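Local coordinates for protein mannitol dehydrogenase (Helicobacter pylori, PDB 3TWO) that probably reduces cinnamyl aldehydes to the corresponding alcohols and back, as a zinc-dependent, NADP(H)-using dehydrogenase of the medium-chain alcohol dehydrogenase family, at residues A161-Y166 with K297-M302; G63-G68 with V155-C160. All blocks are in the same frame, centred on the assembly; numbering follows the deposited sequence.

How the contacts relate
Contacts 1 and 2 share helix 158-171 and follow one another along the chain, their centres about 11 Å apart. Both are largely buried and close to the middle of the chain, but contact 1 reaches solvent at E301 and, in part, at E298, whereas every touching residue of contact 2 is buried. Contact 2 joins the start of the shared helix to strand 65-73 and is built round a zinc ion and a buried carboxylate; contact 1 sets the next turn against helix 296-308, chiefly by apolar packing with one phenol-carboxylate bond. The two also touch directly, for instance where L158 packs beside M302.

Contact 1 of 2, residues A161-Y166 with K297-M302; sequences AGITTY and KETQEM. With NDP (NADPH dihydro-nicotinamide-adenine-dinucleotide phosphate), chain F.
M302 lays its CB over one face of the Y166 ring, 3.8 Å from the centroid, a CH-pi contact displaced toward the rim of the ring. The two side chains slide past each other in opposite directions. M302 turns about CB-CG (chi2 -79°), which carries its sulfur and methyl back along segment 161-166. There SD lies near I163 N, and CE rests on G162 CA at 3.5 Å, where the bare backbone of the glycine lets the methyl settle directly against the helix.

Y166 reaches away from its own helix to segment 297-302. Its hydroxyl donates to E301 OE1, which lies in the ring plane at the edge; the modelled OH-OE1 distance of 2.4 Å is shorter than a normal hydrogen bond, so its exact geometry is doubtful. The carboxylate plane stands 78° from the ring. E298 approaches the same ring obliquely, its OE2 3.9 Å from Y166 CE2, while its other oxygen, OE1, is hydrogen-bonded to S167. Y195 of helix 187-198 meets Y166 edge-to-face.

Next to M302, I163 sends CD1 to E298 O at 3.7 Å and also toward M302 CB. Its CG1 meets T299 OG1 at 3.6 Å, the two side chains crossing at about a right angle; that hydroxyl is bonded to G295 O. T164 turns to the cofactor instead: its OG1 is hydrogen-bonded to C160 O and merely touches NADPH C4N, the hydride-carrying carbon of the nicotinamide, at 3.3 Å.

The helix segments cross at 104°, their axes 9.4 Å apart. This steep helix-helix packing brings together helix 296-308, which follows the last strand of the Rossmann-type parallel sheet, and helix 158-171, which lines the nicotinamide end of the coenzyme pocket.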
ATOM      1  N   ALA B 161      17.363   6.912 -13.506  1.00 26.28           N
ATOM      2  CA  ALA B 161      17.756   6.782 -12.075  1.00 25.74           C
ATOM      3  C   ALA B 161      17.500   8.010 -11.204  1.00 26.04           C
ATOM      4  O   ALA B 161      17.021   7.901 -10.049  1.00 25.86           O
ATOM      5  CB  ALA B 161      19.254   6.373 -11.958  1.00 25.92           C
ATOM      6  N   GLY B 162      17.865   9.175 -11.731  1.00 25.18           N
ATOM      7  CA  GLY B 162      17.660  10.437 -10.995  1.00 25.07           C
ATOM      8  C   GLY B 162      16.168  10.751 -10.748  1.00 25.65           C
ATOM      9  O   GLY B 162      15.768  10.818  -9.619  1.00 23.98           O
ATOM     10  N   ILE B 163      15.352  10.921 -11.798  1.00 24.96           N
ATOM     11  CA  ILE B 163      13.921  11.202 -11.554  1.00 24.50           C
ATOM     12  C   ILE B 163      13.183  10.105 -10.739  1.00 25.13           C
ATOM     13  O   ILE B 163      12.355  10.416  -9.915  1.00 23.96           O
ATOM     14  CB  ILE B 163      13.110  11.503 -12.832  1.00 23.91           C
ATOM     15  CG1 ILE B 163      11.685  11.921 -12.407  1.00 23.41           C
ATOM     16  CG2 ILE B 163      13.056  10.223 -13.835  1.00 23.70           C
ATOM     17  CD1 ILE B 163      11.618  13.198 -11.585  1.00 20.89           C
ATOM     18  N   THR B 164      13.484   8.833 -11.001  1.00 25.17           N
ATOM     19  CA  THR B 164      12.710   7.759 -10.423  1.00 25.63           C
ATOM     20  C   THR B 164      12.854   7.748  -8.897  1.00 27.39           C
ATOM     21  O   THR B 164      11.932   7.290  -8.175  1.00 26.54           O
ATOM     22  CB  THR B 164      13.087   6.377 -10.998  1.00 26.84           C
ATOM     23  OG1 THR B 164      12.803   6.359 -12.417  1.00 24.97           O
ATOM     24  CG2 THR B 164      12.256   5.254 -10.316  1.00 24.67           C
ATOM     25  N   THR B 165      13.970   8.288  -8.403  1.00 25.52           N
ATOM     26  CA  THR B 165      14.201   8.229  -6.991  1.00 25.15           C
ATOM     27  C   THR B 165      13.939   9.592  -6.401  1.00 26.53           C
ATOM     28  O   THR B 165      13.431   9.661  -5.284  1.00 26.45           O
ATOM     29  CB  THR B 165      15.643   7.843  -6.693  1.00 25.52           C
ATOM     30  OG1 THR B 165      16.485   8.736  -7.407  1.00 22.47           O
ATOM     31  CG2 THR B 165      15.924   6.388  -7.194  1.00 24.54           C
ATOM     32  N   TYR B 166      14.268  10.664  -7.141  1.00 24.29           N
ATOM     33  CA  TYR B 166      13.931  12.004  -6.710  1.00 25.66           C
ATOM     34  C   TYR B 166      12.388  12.120  -6.411  1.00 26.38           C
ATOM     35  O   TYR B 166      11.953  12.700  -5.388  1.00 24.13           O
ATOM     36  CB  TYR B 166      14.305  12.976  -7.824  1.00 26.30           C
ATOM     37  CG  TYR B 166      14.014  14.449  -7.545  1.00 28.04           C
ATOM     38  CD1 TYR B 166      14.886  15.239  -6.765  1.00 27.19           C
ATOM     39  CD2 TYR B 166      12.884  15.071  -8.108  1.00 29.89           C
ATOM     40  CE1 TYR B 166      14.627  16.631  -6.566  1.00 30.15           C
ATOM     41  CE2 TYR B 166      12.613  16.436  -7.894  1.00 28.68           C
ATOM     42  CZ  TYR B 166      13.494  17.199  -7.145  1.00 31.58           C
ATOM     43  OH  TYR B 166      13.187  18.509  -6.928  1.00 34.76           O
ATOM     44  N   LYS B 297       7.913  17.751 -16.622  1.00 26.96           N
ATOM     45  CA  LYS B 297       8.110  18.853 -15.710  1.00 27.73           C
ATOM     46  C   LYS B 297       8.980  18.496 -14.510  1.00 27.37           C
ATOM     47  O   LYS B 297       9.917  19.211 -14.213  1.00 26.17           O
ATOM     48  CB  LYS B 297       6.779  19.356 -15.201  1.00 29.55           C
ATOM     49  CG  LYS B 297       6.936  20.713 -14.522  1.00 32.54           C
ATOM     50  CD  LYS B 297       5.626  21.233 -13.954  1.00 36.81           C
ATOM     51  CE  LYS B 297       5.783  22.745 -13.853  1.00 41.87           C
ATOM     52  NZ  LYS B 297       4.669  23.235 -13.028  1.00 48.70           N
ATOM     53  N   GLU B 298       8.674  17.393 -13.810  1.00 27.04           N
ATOM     54  CA  GLU B 298       9.404  17.132 -12.583  1.00 26.10           C
ATOM     55  C   GLU B 298      10.801  16.633 -12.988  1.00 27.05           C
ATOM     56  O   GLU B 298      11.773  16.815 -12.228  1.00 27.78           O
ATOM     57  CB  GLU B 298       8.660  16.133 -11.631  1.00 25.40           C
ATOM     58  CG  GLU B 298       9.328  16.040 -10.252  1.00 24.92           C
ATOM     59  CD  GLU B 298       8.728  15.008  -9.299  1.00 27.91           C
ATOM     60  OE1 GLU B 298       8.073  13.996  -9.736  1.00 28.25           O
ATOM     61  OE2 GLU B 298       8.937  15.169  -8.066  1.00 27.30           O
ATOM     62  N   THR B 299      10.904  15.939 -14.132  1.00 25.34           N
ATOM     63  CA  THR B 299      12.231  15.544 -14.630  1.00 25.36           C
ATOM     64  C   THR B 299      13.157  16.781 -14.864  1.00 27.53           C
ATOM     65  O   THR B 299      14.360  16.773 -14.456  1.00 27.10           O
ATOM     66  CB  THR B 299      12.128  14.701 -15.905  1.00 26.52           C
ATOM     67  OG1 THR B 299      11.298  13.530 -15.659  1.00 24.28           O
ATOM     68  CG2 THR B 299      13.586  14.262 -16.434  1.00 23.69           C
ATOM     69  N   GLN B 300      12.592  17.846 -15.474  1.00 27.42           N
ATOM     70  CA  GLN B 300      13.326  19.104 -15.632  1.00 28.71           C
ATOM     71  C   GLN B 300      13.702  19.685 -14.254  1.00 29.74           C
ATOM     72  O   GLN B 300      14.852  20.089 -14.043  1.00 31.03           O
ATOM     73  CB  GLN B 300      12.530  20.144 -16.433  1.00 28.25           C
ATOM     74  CG  GLN B 300      13.341  21.433 -16.741  1.00 28.62           C
ATOM     75  CD  GLN B 300      14.489  21.152 -17.697  1.00 29.24           C
ATOM     76  OE1 GLN B 300      14.243  20.711 -18.820  1.00 28.81           O
ATOM     77  NE2 GLN B 300      15.784  21.330 -17.228  1.00 26.57           N
ATOM     78  N   GLU B 301      12.750  19.735 -13.332  1.00 28.84           N
ATOM     79  CA  GLU B 301      13.055  20.239 -12.016  1.00 29.75           C
ATOM     80  C   GLU B 301      14.212  19.435 -11.394  1.00 28.54           C
ATOM     81  O   GLU B 301      15.127  19.992 -10.792  1.00 28.31           O
ATOM     82  CB  GLU B 301      11.803  20.107 -11.137  1.00 30.66           C
ATOM     83  CG  GLU B 301      12.028  20.479  -9.653  1.00 32.17           C
ATOM     84  CD  GLU B 301      10.856  19.990  -8.756  1.00 32.72           C
ATOM     85  OE1 GLU B 301      11.122  19.362  -7.697  1.00 30.60           O
ATOM     86  OE2 GLU B 301       9.684  20.200  -9.148  1.00 32.23           O
ATOM     87  N   MET B 302      14.174  18.126 -11.550  1.00 28.02           N
ATOM     88  CA  MET B 302      15.196  17.235 -10.916  1.00 28.26           C
ATOM     89  C   MET B 302      16.585  17.444 -11.546  1.00 28.60           C
ATOM     90  O   MET B 302      17.616  17.582 -10.836  1.00 28.39           O
ATOM     91  CB  MET B 302      14.747  15.749 -10.972  1.00 26.77           C
ATOM     92  CG  MET B 302      15.805  14.667 -10.619  1.00 28.65           C
ATOM     93  SD  MET B 302      16.951  14.356 -12.015  1.00 29.69           S
ATOM     94  CE  MET B 302      18.373  13.812 -11.221  1.00 39.55           C
TER
HETATM   95  PA  NDP F 602      20.923  -2.146 -10.709  1.00 22.95           P
HETATM   96  O1A NDP F 602      21.257  -3.578 -10.670  1.00 23.98           O
HETATM   97  O2A NDP F 602      21.936  -0.952 -10.535  1.00 22.23           O
HETATM   98  O5B NDP F 602      20.829  -2.113  -9.082  1.00 18.73           O
HETATM   99  C5B NDP F 602      20.071  -3.173  -8.287  1.00 22.07           C
HETATM  100  C4B NDP F 602      20.710  -3.262  -6.906  1.00 24.96           C
HETATM  101  O4B NDP F 602      19.959  -4.052  -5.893  1.00 25.16           O
HETATM  102  C3B NDP F 602      22.111  -3.898  -7.047  1.00 23.70           C
HETATM  103  O3B NDP F 602      23.056  -3.067  -6.272  1.00 23.91           O
HETATM  104  C2B NDP F 602      21.916  -5.290  -6.387  1.00 22.89           C
HETATM  105  O2B NDP F 602      23.186  -5.644  -5.807  1.00 25.27           O
HETATM  106  C1B NDP F 602      20.932  -4.969  -5.237  1.00 23.88           C
HETATM  107  N9A NDP F 602      20.044  -6.102  -4.888  1.00 24.84           N
HETATM  108  C8A NDP F 602      19.606  -7.048  -5.750  1.00 22.01           C
HETATM  109  N7A NDP F 602      18.794  -7.840  -5.068  1.00 25.59           N
HETATM  110  C5A NDP F 602      18.717  -7.410  -3.811  1.00 21.63           C
HETATM  111  C6A NDP F 602      18.031  -7.848  -2.693  1.00 24.86           C
HETATM  112  N6A NDP F 602      17.214  -8.956  -2.691  1.00 25.24           N
HETATM  113  N1A NDP F 602      18.216  -7.153  -1.576  1.00 23.55           N
HETATM  114  C2A NDP F 602      18.968  -6.076  -1.502  1.00 24.21           C
HETATM  115  N3A NDP F 602      19.618  -5.630  -2.549  1.00 24.17           N
HETATM  116  C4A NDP F 602      19.510  -6.302  -3.709  1.00 22.90           C
HETATM  117  O3  NDP F 602      19.398  -1.752 -10.814  1.00 23.21           O
HETATM  118  PN  NDP F 602      18.833  -0.360 -11.087  1.00 23.94           P
HETATM  119  O1N NDP F 602      19.077   0.572  -9.963  1.00 25.77           O
HETATM  120  O2N NDP F 602      19.100   0.206 -12.507  1.00 24.60           O
HETATM  121  O5D NDP F 602      17.296  -0.695 -11.138  1.00 21.35           O
HETATM  122  C5D NDP F 602      16.715  -1.479  -9.987  1.00 17.90           C
HETATM  123  C4D NDP F 602      15.228  -1.923 -10.318  1.00 18.11           C
HETATM  124  O4D NDP F 602      14.556  -0.660 -10.491  1.00 19.25           O
HETATM  125  C3D NDP F 602      15.031  -2.729 -11.631  1.00 19.29           C
HETATM  126  O3D NDP F 602      14.022  -3.749 -11.393  1.00 20.85           O
HETATM  127  C2D NDP F 602      14.574  -1.618 -12.605  1.00 20.46           C
HETATM  128  O2D NDP F 602      13.768  -2.149 -13.598  1.00 20.71           O
HETATM  129  C1D NDP F 602      13.696  -0.768 -11.657  1.00 21.96           C
HETATM  130  N1N NDP F 602      13.359   0.599 -12.182  1.00 23.42           N
HETATM  131  C2N NDP F 602      12.045   1.077 -11.982  1.00 26.26           C
HETATM  132  C3N NDP F 602      11.674   2.331 -12.441  1.00 25.22           C
HETATM  133  C7N NDP F 602      10.271   2.848 -12.129  1.00 26.91           C
HETATM  134  O7N NDP F 602       9.620   2.381 -11.181  1.00 25.37           O
HETATM  135  N7N NDP F 602       9.942   3.970 -12.759  1.00 21.73           N
HETATM  136  C4N NDP F 602      12.613   3.115 -13.152  1.00 27.05           C
HETATM  137  C5N NDP F 602      13.954   2.665 -13.327  1.00 22.11           C
HETATM  138  C6N NDP F 602      14.329   1.420 -12.865  1.00 20.61           C
HETATM  139  P2B NDP F 602      23.797  -7.081  -5.886  1.00 24.32           P
HETATM  140  O1X NDP F 602      25.333  -6.826  -6.401  1.00 23.87           O
HETATM  141  O2X NDP F 602      23.623  -7.771  -4.604  1.00 23.96           O
HETATM  142  O3X NDP F 602      23.068  -7.843  -7.076  1.00 26.69           O

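Contact 2 of 2, residues G63-G68 with V155-C160; sequences GHEIAG and VAPLLC. With ZN (zinc ion), chain G.
A zinc ion bridges the two segments: H64 NE2 binds it at 2.1 Å and C160 SG at 2.4 Å, with C42 as the third protein ligand. C160 also touches the coenzyme, consistent with the catalytic zinc of zinc-dependent alcohol dehydrogenases, and the site is distinct from the four-cysteine one. The sulfur comes obliquely to the imidazole, 4.4 Å from its centroid and 39° off the normal. The C160 chi1 of -177° directs the sulfur toward the metal.

Beside this site the buried E65 runs extended between P157 and C160, crossing P157 at about a right angle. Its OE1 lies 3.4 Å from P157 CB and its OE2 3.2 Å from C160 CB. The carboxylate is held by two partners, OE1 by a salt bridge to R338, itself bonded to the coenzyme, and OE2 by A161 N. E65 CB also sits close to A156 O, at 3.1 Å.

Farther along the strand, A67 CB meets A156 CB at 3.9 Å, while L159 rests its CG against I66 O.

Strand 65-73, paired with 31-40 and 85-88 in the mixed sheet of the GroES-like domain, thus packs against residues 156-160, which lead into and open helix 158-171; L158 there packs on helices 187-198 and 296-308.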
ATOM      1  N   GLY B  63      17.867   1.383 -23.546  1.00 24.82           N
ATOM      2  CA  GLY B  63      18.511   2.619 -23.170  1.00 24.45           C
ATOM      3  C   GLY B  63      17.549   3.771 -23.123  1.00 25.98           C
ATOM      4  O   GLY B  63      16.949   4.138 -24.138  1.00 25.93           O
ATOM      5  N   HIS B  64      17.308   4.282 -21.912  1.00 25.70           N
ATOM      6  CA  HIS B  64      16.451   5.453 -21.747  1.00 25.51           C
ATOM      7  C   HIS B  64      17.078   6.406 -20.754  1.00 25.80           C
ATOM      8  O   HIS B  64      16.383   7.089 -20.046  1.00 27.01           O
ATOM      9  CB  HIS B  64      14.990   5.094 -21.390  1.00 26.33           C
ATOM     10  CG  HIS B  64      14.836   4.199 -20.197  1.00 25.72           C
ATOM     11  ND1 HIS B  64      13.711   3.424 -20.003  1.00 29.21           N
ATOM     12  CD2 HIS B  64      15.674   3.920 -19.157  1.00 24.15           C
ATOM     13  CE1 HIS B  64      13.859   2.696 -18.905  1.00 25.22           C
ATOM     14  NE2 HIS B  64      15.041   2.980 -18.379  1.00 26.34           N
ATOM     15  N   GLU B  65      18.407   6.473 -20.753  1.00 25.20           N
ATOM     16  CA  GLU B  65      19.152   7.508 -20.052  1.00 26.08           C
ATOM     17  C   GLU B  65      20.055   8.181 -21.070  1.00 26.92           C
ATOM     18  O   GLU B  65      21.176   7.717 -21.353  1.00 28.12           O
ATOM     19  CB  GLU B  65      19.935   6.884 -18.876  1.00 25.00           C
ATOM     20  CG  GLU B  65      18.964   6.298 -17.846  1.00 22.94           C
ATOM     21  CD  GLU B  65      19.654   5.722 -16.629  1.00 28.30           C
ATOM     22  OE1 GLU B  65      20.844   5.409 -16.725  1.00 26.84           O
ATOM     23  OE2 GLU B  65      19.017   5.597 -15.563  1.00 32.69           O
ATOM     24  N   ILE B  66      19.547   9.246 -21.684  1.00 26.74           N
ATOM     25  CA  ILE B  66      20.188   9.745 -22.867  1.00 26.56           C
ATOM     26  C   ILE B  66      20.671  11.188 -22.652  1.00 27.90           C
ATOM     27  O   ILE B  66      19.899  12.055 -22.199  1.00 27.30           O
ATOM     28  CB  ILE B  66      19.208   9.683 -24.077  1.00 28.68           C
ATOM     29  CG1 ILE B  66      18.898   8.212 -24.479  1.00 28.63           C
ATOM     30  CG2 ILE B  66      19.754  10.496 -25.271  1.00 25.14           C
ATOM     31  CD1 ILE B  66      17.541   8.092 -25.170  1.00 25.98           C
ATOM     32  N   ALA B  67      21.941  11.448 -22.945  1.00 27.09           N
ATOM     33  CA  ALA B  67      22.425  12.839 -22.932  1.00 28.05           C
ATOM     34  C   ALA B  67      23.069  13.106 -24.284  1.00 29.10           C
ATOM     35  O   ALA B  67      23.847  12.247 -24.790  1.00 30.42           O
ATOM     36  CB  ALA B  67      23.416  13.086 -21.791  1.00 27.69           C
ATOM     37  N   GLY B  68      22.760  14.258 -24.898  1.00 29.88           N
ATOM     38  CA  GLY B  68      23.324  14.566 -26.214  1.00 30.34           C
ATOM     39  C   GLY B  68      23.221  16.023 -26.611  1.00 32.16           C
ATOM     40  O   GLY B  68      22.966  16.909 -25.775  1.00 31.39           O
ATOM     41  N   VAL B 155      25.324  13.238 -16.383  1.00 29.80           N
ATOM     42  CA  VAL B 155      23.973  13.731 -16.533  1.00 28.42           C
ATOM     43  C   VAL B 155      23.049  12.601 -16.999  1.00 27.59           C
ATOM     44  O   VAL B 155      21.917  12.524 -16.534  1.00 28.38           O
ATOM     45  CB  VAL B 155      23.897  14.931 -17.529  1.00 28.45           C
ATOM     46  CG1 VAL B 155      22.432  15.250 -17.952  1.00 26.39           C
ATOM     47  CG2 VAL B 155      24.556  16.172 -16.917  1.00 26.67           C
ATOM     48  N   ALA B 156      23.525  11.747 -17.908  1.00 26.05           N
ATOM     49  CA  ALA B 156      22.668  10.778 -18.594  1.00 25.82           C
ATOM     50  C   ALA B 156      21.793   9.928 -17.644  1.00 24.41           C
ATOM     51  O   ALA B 156      20.586   9.783 -17.881  1.00 24.64           O
ATOM     52  CB  ALA B 156      23.525   9.878 -19.617  1.00 25.95           C
ATOM     53  N   PRO B 157      22.371   9.379 -16.559  1.00 24.23           N
ATOM     54  CA  PRO B 157      21.483   8.526 -15.728  1.00 24.29           C
ATOM     55  C   PRO B 157      20.533   9.335 -14.871  1.00 25.54           C
ATOM     56  O   PRO B 157      19.612   8.752 -14.302  1.00 25.65           O
ATOM     57  CB  PRO B 157      22.454   7.706 -14.831  1.00 24.84           C
ATOM     58  CG  PRO B 157      23.824   7.763 -15.543  1.00 23.00           C
ATOM     59  CD  PRO B 157      23.802   9.169 -16.238  1.00 24.64           C
ATOM     60  N   LEU B 158      20.721  10.660 -14.776  1.00 25.23           N
ATOM     61  CA  LEU B 158      19.699  11.465 -14.117  1.00 26.14           C
ATOM     62  C   LEU B 158      18.382  11.260 -14.824  1.00 27.05           C
ATOM     63  O   LEU B 158      17.339  11.334 -14.171  1.00 27.03           O
ATOM     64  CB  LEU B 158      20.016  12.967 -14.134  1.00 26.56           C
ATOM     65  CG  LEU B 158      21.287  13.384 -13.483  1.00 26.87           C
ATOM     66  CD1 LEU B 158      21.614  14.904 -13.825  1.00 29.32           C
ATOM     67  CD2 LEU B 158      21.221  13.096 -12.014  1.00 25.12           C
ATOM     68  N   LEU B 159      18.417  10.990 -16.156  1.00 27.17           N
ATOM     69  CA  LEU B 159      17.177  10.912 -16.929  1.00 26.89           C
ATOM     70  C   LEU B 159      16.272   9.784 -16.518  1.00 26.78           C
ATOM     71  O   LEU B 159      15.092   9.837 -16.820  1.00 27.38           O
ATOM     72  CB  LEU B 159      17.407  10.906 -18.446  1.00 26.61           C
ATOM     73  CG  LEU B 159      17.684  12.253 -19.159  1.00 28.07           C
ATOM     74  CD1 LEU B 159      16.339  12.994 -19.300  1.00 29.64           C
ATOM     75  CD2 LEU B 159      18.700  13.119 -18.434  1.00 28.33           C
ATOM     76  N   CYS B 160      16.797   8.751 -15.857  1.00 26.81           N
ATOM     77  CA  CYS B 160      15.911   7.707 -15.299  1.00 27.06           C
ATOM     78  C   CYS B 160      16.182   7.389 -13.851  1.00 26.13           C
ATOM     79  O   CYS B 160      15.318   7.554 -13.051  1.00 28.00           O
ATOM     80  CB  CYS B 160      15.983   6.408 -16.068  1.00 27.03           C
ATOM     81  SG  CYS B 160      14.806   5.248 -15.368  1.00 30.04           S
TER
HETATM   82 ZN    ZN G 349      15.019   3.020 -16.246  1.00 67.89          ZN